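Local structure of hypothetical protein (Exiguobacterium sibiricum, 2HKV) at residues A[19-24]-A[85-90]; A[46-51]-A[80-85]; A[51-56]-A[123-128]; A[56-61]-A[91-96]. The protein is a helical-bundle protein of unknown function that binds nickel and probably belongs to the DinB family. One frame throughout, in Å; residues are numbered along the deposited sequence.

Interaction 1: residues A[19-24]-A[85-90]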
# COMPACT_ATOMS: atom_id res chain seq x y z
N THR A 19 4.56 -8.20 -9.22
CA THR A 19 5.45 -8.46 -8.09
C THR A 19 4.86 -9.43 -7.10
O THR A 19 5.57 -10.30 -6.62
CB THR A 19 5.91 -7.19 -7.40
OG1 THR A 19 4.78 -6.42 -6.96
CG2 THR A 19 6.84 -6.33 -8.37
N THR A 20 3.56 -9.37 -6.82
CA THR A 20 2.94 -10.36 -5.97
C THR A 20 3.03 -11.76 -6.54
O THR A 20 3.33 -12.72 -5.78
CB THR A 20 1.48 -10.00 -5.64
OG1 THR A 20 1.46 -8.74 -4.98
CG2 THR A 20 0.80 -11.06 -4.72
N ARG A 21 2.81 -11.88 -7.85
CA ARG A 21 2.91 -13.16 -8.54
C ARG A 21 4.32 -13.73 -8.33
O ARG A 21 4.48 -14.90 -8.01
CB ARG A 21 2.56 -12.99 -10.03
CG ARG A 21 2.22 -14.25 -10.72
CD ARG A 21 2.17 -14.05 -12.25
NE ARG A 21 1.11 -13.10 -12.61
CZ ARG A 21 1.24 -12.08 -13.45
NH1 ARG A 21 2.39 -11.83 -14.09
NH2 ARG A 21 0.19 -11.30 -13.69
N ASP A 22 5.34 -12.88 -8.46
CA ASP A 22 6.72 -13.33 -8.29
C ASP A 22 6.96 -13.80 -6.87
O ASP A 22 7.59 -14.85 -6.65
CB ASP A 22 7.71 -12.23 -8.64
CG ASP A 22 7.70 -11.88 -10.12
OD1 ASP A 22 7.38 -12.78 -10.96
OD2 ASP A 22 8.04 -10.70 -10.44
N LEU A 23 6.41 -13.05 -5.90
CA LEU A 23 6.61 -13.43 -4.49
C LEU A 23 5.99 -14.78 -4.19
O LEU A 23 6.62 -15.60 -3.55
CB LEU A 23 6.05 -12.37 -3.51
CG LEU A 23 6.82 -11.04 -3.35
CD1 LEU A 23 6.00 -10.08 -2.44
CD2 LEU A 23 8.21 -11.26 -2.74
N ILE A 24 4.77 -15.00 -4.68
CA ILE A 24 4.05 -16.24 -4.45
C ILE A 24 4.88 -17.38 -5.02
O ILE A 24 5.07 -18.38 -4.34
CB ILE A 24 2.59 -16.19 -5.03
CG1 ILE A 24 1.73 -15.23 -4.19
CG2 ILE A 24 1.95 -17.60 -5.10
CD1 ILE A 24 0.36 -14.90 -4.79
N ARG A 85 -5.48 -17.67 -9.63
CA ARG A 85 -6.51 -16.89 -8.94
C ARG A 85 -6.24 -15.40 -8.92
O ARG A 85 -7.12 -14.62 -9.19
CB ARG A 85 -6.73 -17.43 -7.50
CG ARG A 85 -8.00 -16.91 -6.84
CD ARG A 85 -9.15 -17.09 -7.83
NE ARG A 85 -10.46 -16.72 -7.34
CZ ARG A 85 -11.06 -15.55 -7.56
NH1 ARG A 85 -10.49 -14.56 -8.28
NH2 ARG A 85 -12.28 -15.39 -7.02
N LEU A 86 -5.02 -15.01 -8.59
CA LEU A 86 -4.57 -13.63 -8.71
C LEU A 86 -4.84 -13.06 -10.14
O LEU A 86 -5.34 -11.91 -10.34
CB LEU A 86 -3.08 -13.58 -8.35
CG LEU A 86 -2.34 -12.24 -8.46
CD1 LEU A 86 -3.03 -11.13 -7.64
CD2 LEU A 86 -0.87 -12.48 -8.03
N ASP A 87 -4.52 -13.85 -11.15
CA ASP A 87 -4.69 -13.43 -12.52
C ASP A 87 -6.15 -13.15 -12.86
O ASP A 87 -6.48 -12.19 -13.58
CB ASP A 87 -4.13 -14.50 -13.48
CG ASP A 87 -2.58 -14.58 -13.47
OD1 ASP A 87 -1.91 -13.86 -12.69
OD2 ASP A 87 -2.02 -15.38 -14.26
N GLN A 88 -7.02 -14.04 -12.38
CA GLN A 88 -8.45 -13.87 -12.52
C GLN A 88 -8.96 -12.60 -11.85
O GLN A 88 -9.74 -11.86 -12.45
CB GLN A 88 -9.12 -15.07 -11.89
CG GLN A 88 -10.61 -15.06 -11.90
CD GLN A 88 -11.19 -16.40 -11.37
OE1 GLN A 88 -10.62 -17.49 -11.59
NE2 GLN A 88 -12.31 -16.30 -10.65
N SER A 89 -8.50 -12.35 -10.62
CA SER A 89 -8.85 -11.12 -9.89
C SER A 89 -8.35 -9.87 -10.62
O SER A 89 -9.05 -8.88 -10.72
CB SER A 89 -8.29 -11.16 -8.45
OG SER A 89 -8.80 -12.30 -7.79
N TRP A 90 -7.15 -9.94 -11.15
CA TRP A 90 -6.56 -8.80 -11.88
C TRP A 90 -7.38 -8.50 -13.16
O TRP A 90 -7.59 -7.35 -13.52
CB TRP A 90 -5.09 -9.11 -12.17
CG TRP A 90 -4.37 -8.25 -13.08
CD1 TRP A 90 -3.57 -8.69 -14.08
CD2 TRP A 90 -4.31 -6.82 -13.11
NE1 TRP A 90 -3.01 -7.64 -14.73
CE2 TRP A 90 -3.46 -6.47 -14.18
CE3 TRP A 90 -4.91 -5.79 -12.37
CZ2 TRP A 90 -3.18 -5.15 -14.52
CZ3 TRP A 90 -4.62 -4.45 -12.71
CH2 TRP A 90 -3.77 -4.16 -13.79

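Interaction 2: residues A[46-51]-A[80-85]. With NI (nickel (II) ion), chain B.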
# COMPACT_ATOMS: atom_id res chain seq x y z
N VAL A 46 -2.35 -15.11 4.03
CA VAL A 46 -2.02 -13.82 3.40
C VAL A 46 -2.10 -13.92 1.89
O VAL A 46 -2.69 -13.08 1.23
CB VAL A 46 -0.66 -13.29 3.81
CG1 VAL A 46 -0.43 -11.87 3.23
CG2 VAL A 46 -0.61 -13.14 5.31
N ALA A 47 -1.45 -14.96 1.35
CA ALA A 47 -1.45 -15.21 -0.08
C ALA A 47 -2.82 -15.37 -0.69
O ALA A 47 -3.06 -14.80 -1.74
CB ALA A 47 -0.54 -16.42 -0.45
N VAL A 48 -3.72 -16.12 -0.06
CA VAL A 48 -5.07 -16.26 -0.59
C VAL A 48 -5.84 -14.90 -0.59
O VAL A 48 -6.57 -14.60 -1.54
CB VAL A 48 -5.89 -17.33 0.21
CG1 VAL A 48 -7.34 -17.39 -0.28
CG2 VAL A 48 -5.21 -18.71 0.12
N HIS A 49 -5.70 -14.14 0.49
CA HIS A 49 -6.39 -12.83 0.62
C HIS A 49 -5.88 -11.93 -0.52
O HIS A 49 -6.66 -11.30 -1.22
CB HIS A 49 -6.13 -12.26 2.02
CG HIS A 49 -6.74 -10.90 2.32
ND1 HIS A 49 -8.07 -10.63 2.17
CD2 HIS A 49 -6.19 -9.78 2.87
CE1 HIS A 49 -8.33 -9.39 2.59
NE2 HIS A 49 -7.19 -8.82 2.97
N LEU A 50 -4.55 -11.90 -0.72
CA LEU A 50 -3.96 -11.15 -1.85
C LEU A 50 -4.50 -11.59 -3.24
O LEU A 50 -4.83 -10.76 -4.12
CB LEU A 50 -2.46 -11.30 -1.83
CG LEU A 50 -1.61 -10.33 -1.03
CD1 LEU A 50 -0.19 -10.97 -0.77
CD2 LEU A 50 -1.52 -8.96 -1.78
N ALA A 51 -4.60 -12.90 -3.42
CA ALA A 51 -5.08 -13.48 -4.67
C ALA A 51 -6.51 -13.05 -5.01
O ALA A 51 -6.83 -12.89 -6.19
CB ALA A 51 -4.99 -15.03 -4.61
N GLU A 80 -1.47 -24.33 -5.31
CA GLU A 80 -1.12 -24.44 -6.73
C GLU A 80 -2.02 -23.62 -7.66
O GLU A 80 -1.68 -23.42 -8.82
CB GLU A 80 -1.09 -25.93 -7.15
CG GLU A 80 -2.43 -26.67 -7.01
CD GLU A 80 -2.59 -27.45 -5.68
OE1 GLU A 80 -2.15 -26.97 -4.60
OE2 GLU A 80 -3.19 -28.55 -5.74
N GLN A 81 -3.16 -23.14 -7.16
CA GLN A 81 -4.04 -22.29 -7.98
C GLN A 81 -3.91 -20.79 -7.68
O GLN A 81 -4.59 -19.98 -8.28
CB GLN A 81 -5.49 -22.69 -7.75
CG GLN A 81 -5.78 -24.14 -8.05
CD GLN A 81 -6.97 -24.68 -7.25
OE1 GLN A 81 -7.31 -24.18 -6.17
NE2 GLN A 81 -7.58 -25.74 -7.78
N LEU A 82 -3.02 -20.44 -6.76
CA LEU A 82 -2.92 -19.06 -6.27
C LEU A 82 -2.61 -18.09 -7.37
O LEU A 82 -3.26 -17.05 -7.47
CB LEU A 82 -1.90 -18.93 -5.13
CG LEU A 82 -2.47 -19.31 -3.76
CD1 LEU A 82 -1.37 -19.32 -2.74
CD2 LEU A 82 -3.55 -18.31 -3.37
N VAL A 83 -1.62 -18.38 -8.20
CA VAL A 83 -1.29 -17.45 -9.28
C VAL A 83 -2.46 -17.32 -10.23
O VAL A 83 -2.83 -16.21 -10.62
CB VAL A 83 -0.00 -17.83 -10.04
CG1 VAL A 83 0.16 -16.95 -11.30
CG2 VAL A 83 1.19 -17.66 -9.12
N ASP A 84 -3.05 -18.45 -10.62
CA ASP A 84 -4.20 -18.46 -11.51
C ASP A 84 -5.30 -17.60 -10.95
O ASP A 84 -5.96 -16.88 -11.69
CB ASP A 84 -4.74 -19.88 -11.70
CG ASP A 84 -3.88 -20.73 -12.63
OD1 ASP A 84 -2.94 -20.17 -13.27
OD2 ASP A 84 -4.14 -21.96 -12.73
N ARG A 85 -5.48 -17.67 -9.63
CA ARG A 85 -6.51 -16.89 -8.94
C ARG A 85 -6.24 -15.40 -8.92
O ARG A 85 -7.12 -14.62 -9.19
CB ARG A 85 -6.73 -17.43 -7.50
CG ARG A 85 -8.00 -16.91 -6.84
CD ARG A 85 -9.15 -17.09 -7.83
NE ARG A 85 -10.46 -16.72 -7.34
CZ ARG A 85 -11.06 -15.55 -7.56
NH1 ARG A 85 -10.49 -14.56 -8.28
NH2 ARG A 85 -12.28 -15.39 -7.02
NI NI B . -7.06 -7.07 3.92
O HOH W 1 -6.96 -8.14 5.90
O HOH W 2 -9.09 -6.95 4.35

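Interaction 3: residues A[51-56]-A[123-128]. With NI (nickel (II) ion), chain B.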
# COMPACT_ATOMS: atom_id res chain seq x y z
N ALA A 51 -4.60 -12.90 -3.42
CA ALA A 51 -5.08 -13.48 -4.67
C ALA A 51 -6.51 -13.05 -5.01
O ALA A 51 -6.83 -12.89 -6.19
CB ALA A 51 -4.99 -15.03 -4.61
N VAL A 52 -7.38 -12.89 -4.00
CA VAL A 52 -8.79 -12.58 -4.25
C VAL A 52 -9.18 -11.11 -4.02
O VAL A 52 -10.25 -10.67 -4.50
CB VAL A 52 -9.75 -13.47 -3.43
CG1 VAL A 52 -9.42 -14.93 -3.62
CG2 VAL A 52 -9.70 -13.08 -1.96
N LEU A 53 -8.35 -10.31 -3.37
CA LEU A 53 -8.92 -9.07 -2.87
C LEU A 53 -9.32 -8.05 -3.96
O LEU A 53 -10.18 -7.20 -3.71
CB LEU A 53 -8.04 -8.43 -1.79
CG LEU A 53 -6.67 -7.82 -2.13
CD1 LEU A 53 -6.70 -6.40 -2.87
CD2 LEU A 53 -5.90 -7.71 -0.78
N LEU A 54 -8.66 -8.08 -5.12
CA LEU A 54 -8.97 -7.07 -6.14
C LEU A 54 -10.40 -7.27 -6.62
O LEU A 54 -11.07 -6.29 -6.94
CB LEU A 54 -7.99 -7.08 -7.32
CG LEU A 54 -6.57 -6.55 -7.12
CD1 LEU A 54 -5.79 -6.73 -8.43
CD2 LEU A 54 -6.58 -5.08 -6.67
N GLU A 55 -10.89 -8.51 -6.61
CA GLU A 55 -12.27 -8.81 -7.02
C GLU A 55 -13.21 -8.65 -5.84
O GLU A 55 -14.26 -8.03 -5.96
CB GLU A 55 -12.31 -10.21 -7.64
CG GLU A 55 -13.67 -10.75 -7.95
CD GLU A 55 -13.64 -12.04 -8.74
OE1 GLU A 55 -12.57 -12.46 -9.26
OE2 GLU A 55 -14.73 -12.66 -8.85
N ALA A 56 -12.81 -9.18 -4.67
CA ALA A 56 -13.59 -9.10 -3.44
C ALA A 56 -13.96 -7.66 -3.17
O ALA A 56 -15.14 -7.34 -2.98
CB ALA A 56 -12.81 -9.74 -2.19
N VAL A 123 -4.53 0.32 -2.84
CA VAL A 123 -3.79 0.47 -1.61
C VAL A 123 -3.95 -0.73 -0.70
O VAL A 123 -3.03 -1.06 0.03
CB VAL A 123 -4.13 1.81 -0.84
CG1 VAL A 123 -3.77 3.01 -1.73
CG2 VAL A 123 -5.59 1.90 -0.39
N HIS A 124 -5.10 -1.41 -0.73
CA HIS A 124 -5.25 -2.68 -0.01
C HIS A 124 -4.29 -3.78 -0.52
O HIS A 124 -3.61 -4.47 0.25
CB HIS A 124 -6.74 -3.08 -0.10
CG HIS A 124 -7.11 -4.21 0.76
ND1 HIS A 124 -8.28 -4.90 0.59
CD2 HIS A 124 -6.48 -4.78 1.80
CE1 HIS A 124 -8.36 -5.85 1.49
NE2 HIS A 124 -7.28 -5.78 2.24
N LEU A 125 -4.11 -3.83 -1.83
CA LEU A 125 -3.14 -4.71 -2.44
C LEU A 125 -1.69 -4.45 -1.98
O LEU A 125 -0.97 -5.40 -1.55
CB LEU A 125 -3.23 -4.67 -3.99
CG LEU A 125 -2.33 -5.68 -4.72
CD1 LEU A 125 -2.92 -7.08 -4.66
CD2 LEU A 125 -2.11 -5.20 -6.19
N TYR A 126 -1.28 -3.21 -1.98
CA TYR A 126 0.07 -2.81 -1.55
C TYR A 126 0.23 -3.03 -0.06
O TYR A 126 1.29 -3.44 0.37
CB TYR A 126 0.36 -1.35 -1.97
CG TYR A 126 0.92 -1.27 -3.40
CD1 TYR A 126 0.04 -1.26 -4.50
CD2 TYR A 126 2.26 -1.13 -3.63
CE1 TYR A 126 0.49 -1.23 -5.80
CE2 TYR A 126 2.75 -1.06 -4.92
CZ TYR A 126 1.86 -1.05 -6.00
OH TYR A 126 2.36 -0.97 -7.27
N HIS A 127 -0.81 -2.84 0.74
CA HIS A 127 -0.78 -3.18 2.18
C HIS A 127 -0.39 -4.67 2.39
O HIS A 127 0.51 -4.99 3.16
CB HIS A 127 -2.14 -2.87 2.82
CG HIS A 127 -2.31 -3.34 4.24
ND1 HIS A 127 -1.80 -2.64 5.32
CD2 HIS A 127 -2.90 -4.44 4.76
CE1 HIS A 127 -2.09 -3.28 6.44
NE2 HIS A 127 -2.75 -4.39 6.13
N HIS A 128 -1.09 -5.58 1.72
CA HIS A 128 -0.81 -6.96 1.93
C HIS A 128 0.38 -7.48 1.18
O HIS A 128 0.99 -8.46 1.65
CB HIS A 128 -2.03 -7.84 1.68
CG HIS A 128 -3.13 -7.63 2.66
ND1 HIS A 128 -3.02 -7.96 3.99
CD2 HIS A 128 -4.39 -7.19 2.47
CE1 HIS A 128 -4.19 -7.72 4.58
NE2 HIS A 128 -5.02 -7.18 3.69
NI NI B . -7.06 -7.07 3.92
O HOH W 1 -6.96 -8.14 5.90
O HOH W 2 -9.09 -6.95 4.35

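Interaction 4: residues A[56-61]-A[91-96]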
# COMPACT_ATOMS: atom_id res chain seq x y z
N ALA A 56 -12.81 -9.18 -4.67
CA ALA A 56 -13.59 -9.10 -3.44
C ALA A 56 -13.96 -7.66 -3.17
O ALA A 56 -15.14 -7.34 -2.98
CB ALA A 56 -12.81 -9.74 -2.19
N ASP A 57 -12.98 -6.76 -3.20
CA ASP A 57 -13.29 -5.39 -2.85
C ASP A 57 -14.28 -4.78 -3.82
O ASP A 57 -15.10 -3.98 -3.41
CB ASP A 57 -12.03 -4.52 -2.76
CG ASP A 57 -11.15 -4.84 -1.53
OD1 ASP A 57 -11.33 -5.89 -0.82
OD2 ASP A 57 -10.20 -4.05 -1.27
N LEU A 58 -14.18 -5.11 -5.09
CA LEU A 58 -15.07 -4.49 -6.06
C LEU A 58 -16.46 -5.07 -5.99
O LEU A 58 -17.42 -4.36 -6.25
CB LEU A 58 -14.48 -4.57 -7.48
CG LEU A 58 -13.24 -3.67 -7.73
CD1 LEU A 58 -12.86 -3.72 -9.17
CD2 LEU A 58 -13.48 -2.26 -7.31
N ARG A 59 -16.57 -6.34 -5.63
CA ARG A 59 -17.87 -6.97 -5.36
C ARG A 59 -18.54 -6.34 -4.15
O ARG A 59 -19.76 -6.03 -4.18
CB ARG A 59 -17.68 -8.48 -5.14
CG ARG A 59 -17.36 -9.24 -6.41
CD ARG A 59 -17.41 -10.77 -6.30
NE ARG A 59 -17.15 -11.35 -7.63
CZ ARG A 59 -18.08 -11.69 -8.51
NH1 ARG A 59 -19.36 -11.60 -8.23
NH2 ARG A 59 -17.71 -12.14 -9.70
N ILE A 60 -17.80 -6.21 -3.05
CA ILE A 60 -18.25 -5.45 -1.90
C ILE A 60 -18.77 -4.07 -2.33
O ILE A 60 -19.81 -3.63 -1.81
CB ILE A 60 -17.14 -5.34 -0.82
CG1 ILE A 60 -16.98 -6.69 -0.10
CG2 ILE A 60 -17.41 -4.18 0.16
CD1 ILE A 60 -15.55 -6.94 0.44
N ALA A 61 -18.04 -3.41 -3.23
CA ALA A 61 -18.32 -2.05 -3.75
C ALA A 61 -19.65 -1.95 -4.53
O ALA A 61 -20.35 -0.93 -4.49
CB ALA A 61 -17.15 -1.54 -4.64
N GLN A 91 -7.86 -9.55 -13.82
CA GLN A 91 -8.70 -9.38 -15.01
C GLN A 91 -10.03 -8.73 -14.66
O GLN A 91 -10.54 -7.87 -15.38
CB GLN A 91 -8.95 -10.73 -15.69
CG GLN A 91 -9.62 -10.60 -17.04
CD GLN A 91 -8.77 -9.76 -17.99
OE1 GLN A 91 -7.60 -10.09 -18.25
NE2 GLN A 91 -9.34 -8.66 -18.48
N TYR A 92 -10.59 -9.13 -13.53
CA TYR A 92 -11.86 -8.61 -13.08
C TYR A 92 -11.70 -7.11 -12.82
O TYR A 92 -12.55 -6.29 -13.24
CB TYR A 92 -12.27 -9.31 -11.78
CG TYR A 92 -13.65 -8.97 -11.29
CD1 TYR A 92 -13.87 -7.81 -10.56
CD2 TYR A 92 -14.74 -9.79 -11.57
CE1 TYR A 92 -15.12 -7.47 -10.10
CE2 TYR A 92 -16.01 -9.47 -11.09
CZ TYR A 92 -16.19 -8.30 -10.36
OH TYR A 92 -17.42 -7.95 -9.89
N TYR A 93 -10.62 -6.79 -12.11
CA TYR A 93 -10.29 -5.41 -11.79
C TYR A 93 -10.11 -4.58 -13.09
O TYR A 93 -10.62 -3.48 -13.20
CB TYR A 93 -9.04 -5.35 -10.91
CG TYR A 93 -8.64 -3.93 -10.44
CD1 TYR A 93 -7.77 -3.13 -11.18
CD2 TYR A 93 -9.12 -3.41 -9.23
CE1 TYR A 93 -7.39 -1.88 -10.74
CE2 TYR A 93 -8.75 -2.14 -8.78
CZ TYR A 93 -7.89 -1.38 -9.56
OH TYR A 93 -7.54 -0.12 -9.13
N GLN A 94 -9.36 -5.12 -14.03
CA GLN A 94 -9.09 -4.37 -15.26
C GLN A 94 -10.38 -4.08 -16.00
O GLN A 94 -10.56 -3.00 -16.58
CB GLN A 94 -8.15 -5.12 -16.18
CG GLN A 94 -6.74 -5.16 -15.70
CD GLN A 94 -5.88 -5.94 -16.66
OE1 GLN A 94 -5.54 -7.11 -16.41
NE2 GLN A 94 -5.57 -5.33 -17.78
N ASP A 95 -11.30 -5.03 -15.98
CA ASP A 95 -12.55 -4.81 -16.68
C ASP A 95 -13.39 -3.71 -16.02
O ASP A 95 -14.00 -2.90 -16.70
CB ASP A 95 -13.35 -6.10 -16.70
CG ASP A 95 -12.68 -7.21 -17.52
OD1 ASP A 95 -11.67 -6.93 -18.24
OD2 ASP A 95 -13.19 -8.36 -17.44
N ARG A 96 -13.42 -3.70 -14.69
CA ARG A 96 -14.13 -2.66 -13.94
C ARG A 96 -13.43 -1.29 -14.10
O ARG A 96 -14.05 -0.21 -14.14
CB ARG A 96 -14.28 -3.04 -12.46
CG ARG A 96 -15.16 -4.28 -12.20
CD ARG A 96 -16.15 -4.54 -13.31
NE ARG A 96 -16.93 -5.77 -13.16
CZ ARG A 96 -16.51 -7.02 -13.39
NH1 ARG A 96 -15.26 -7.29 -13.74
NH2 ARG A 96 -17.37 -8.02 -13.24

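Interaction 1: residues A[19-24]-A[85-90]
Segments 19-24 and 85-90 run nearly antiparallel (169°), their local axes 10.9 Å apart at closest approach and Arg21 facing Leu86 at 7.5 Å between CA atoms. Leu86 fills the gap between them. It extends away from its own backbone N (chi1 177°) and lays CD2 against the backbone of the other helix, 3.7 Å from Arg21 N. The methyl Thr20 CG2 approaches Leu86 CD2 to 4.0 Å, while Ile24 CD1, one turn further on, meets Leu86 CD2 more loosely at 4.2 Å. Thr20 thus offers its methyl to the contact, and its hydroxyl OG1 bonds back to Gly16 O of its own helix. Val17 adds to the apolar surroundings of Leu86. Outside this patch, Arg21 stretches over the interface to Asp87. Its chain bends at chi3, and Arg21 NE gives the salt bridge to Asp87 OD1 at 3.1 Å, landing on the syn lone pair of that oxygen. The guanidinium and carboxylate planes stand almost perpendicular, 85° apart, consistent with a single bond rather than a paired, two-bond grip; that bond is bent, and OD1 lies tilted from the guanidinium plane. A leucine in place of Arg21 would probably leave Asp87 without its charge partner across the interface. The contact therefore combines a methyl packed on main chain in the interior with a single, imperfectly aligned ion pair at the partly exposed border, joining the first and third long helices of the bundle mainly through apolar packing.

Interaction 2: residues A[46-51]-A[80-85]
The main-chain oxygens of Ala51 and Arg85 face each other as two acceptors, Ala51 O lying 3.5 Å from Arg85 O. Ser89 OG is within hydrogen-bonding reach of both, its one proton divided between them at best, and the closer, probable hydrogen bond goes to Ala51 O. The small side chain of Ala51 lets the backbones come close: the CA atoms of Ala51 and Arg85 are 5.6 Å apart, and the CB atoms of Ala51 and Arg85 touch at 4.1 Å. Leu82, in the first turn of helix 82-98, then plugs the interface. Its CG sits beside the backbone N (chi1 -82°), and its two methyls part over helix 43-61. Leu82 CD1 goes to Ala47 CB at 3.8 Å. Leu82 CD2 settles among three groups, Ala51 CB, the backbone at Val48 CA and, across the valine side chain at about a right angle, Val48 CG2 at 3.9 Å. Ile24, Trp32 and Val77 close round the same leucine. Arg85 adds CB and CG to the apolar surface and, bent at chi2, carries its NH1 on to a salt bridge with Glu55 OE1. On the side of helix 43-61 turned away from 80-85, His49 NE2 binds the nickel ion at 2.0 Å, one of six ligand atoms that include two waters. The chemistry is thus divided by face: apolar packing takes the side toward the neighbouring helix 82-98, and His49 on the side turned away binds the metal.

Interaction 3: residues A[51-56]-A[123-128]
His124 and His128, both touched by CD2 of Leu53, bind the nickel ion through NE2, with His124 NE2 at 2.1 Å from the metal. This is the three-histidine site of a DinB-type four-helix bundle: His49 completes the protein triad, and two waters are also bound to the metal. Segments 51-56 and 123-128 run nearly antiparallel (164°), their local axes 9.8 Å apart at closest approach. Leu53 packs against two of the ligand rings. Its CD2 sits almost exactly over the centre of the His124 ring, 3.7 Å from the centroid and 5° off the normal, a CH-pi contact. The same methyl, Leu53 CD2, approaches His128 CD2 to 3.6 Å, obliquely to that ring. Leu53 CG takes the crowded position between N and carbonyl carbon (chi1 69°), which helps to put CD2 over His124. Helix 43-61 is kinked here, the N atoms of residues 54 and 55 lacking their regular helical bonds. With only an alanine here in place of Leu53, the His124 face would probably lose its CH-pi partner and His128 a neighbour at CD2. Further out, the rings of His124 and His128 are each held by a bond at the other nitrogen, ND1: His124 ND1 to Asp57 OD2, His128 ND1 to Gln131 OE1. Phe148 of the second subunit meets the His124 ring as well. Farther from the metal, Leu54 and Leu125 touch loosely, and Leu53 CD1 rests 4.0 Å from Leu125 CB.

Interaction 4: residues A[56-61]-A[91-96]
Tyr92 crosses Arg59 at about a right angle, its OH over one face of the guanidinium group and Tyr92 CE2 3.5 Å from Arg59 NH2. Ring and guanidinium planes are inclined by 39°, so the overlap is partial. Arg59 itself runs extended from CG to NE and bonds to Glu55 OE2 in a salt bridge. The edge of the Tyr92 ring rests on Leu58, with Tyr92 CE1 4.0 Å from Leu58 CB. These residues join the C-terminal end of helix 43-61 to helix 82-98; the two segments diverge by 45°, and their helices are the second and third long helices of the up-down-down-up bundle. Leu58 CD1 wedges between two neighbours, 3.6 Å from Arg96 CB and 3.8 Å from Tyr93 CD2; Leu118 and Phe101 pack on it as well, and Tyr93 OH is bonded to Leu118 O. Arg96 folds back at chi2 (-23°), bringing NH1 3.2 Å above the centre of the Tyr92 ring. Arg96 NH1 also donates to Tyr92 O at 2.9 Å, while Arg96 N reaches the same oxygen from the opposite face of the carbonyl plane.

Overall arrangement
The four contacts tie together the long helices 4-26, 43-61, 82-98 and 114-138 of an up-down-down-up bundle. Helix 82-98 enters interactions 1, 2 and 4; helix 43-61 enters 2, 3 and 4. Along the chain, interaction 2 falls within the span of 1 and interaction 4 within that of 3, while 1 and 3 cross. Interactions 1 and 2, centres 6 Å apart, share Arg85; 2 and 4, both between helices 43-61 and 82-98, have centres 16 Å apart. Interaction 3, about 2 Å from the centre of the chain, shares Ala51 with 2 and Ala56 with 4. Interactions 2 and 3 supply the nickel ligands, so the site probably depends on the relative placement of these helices.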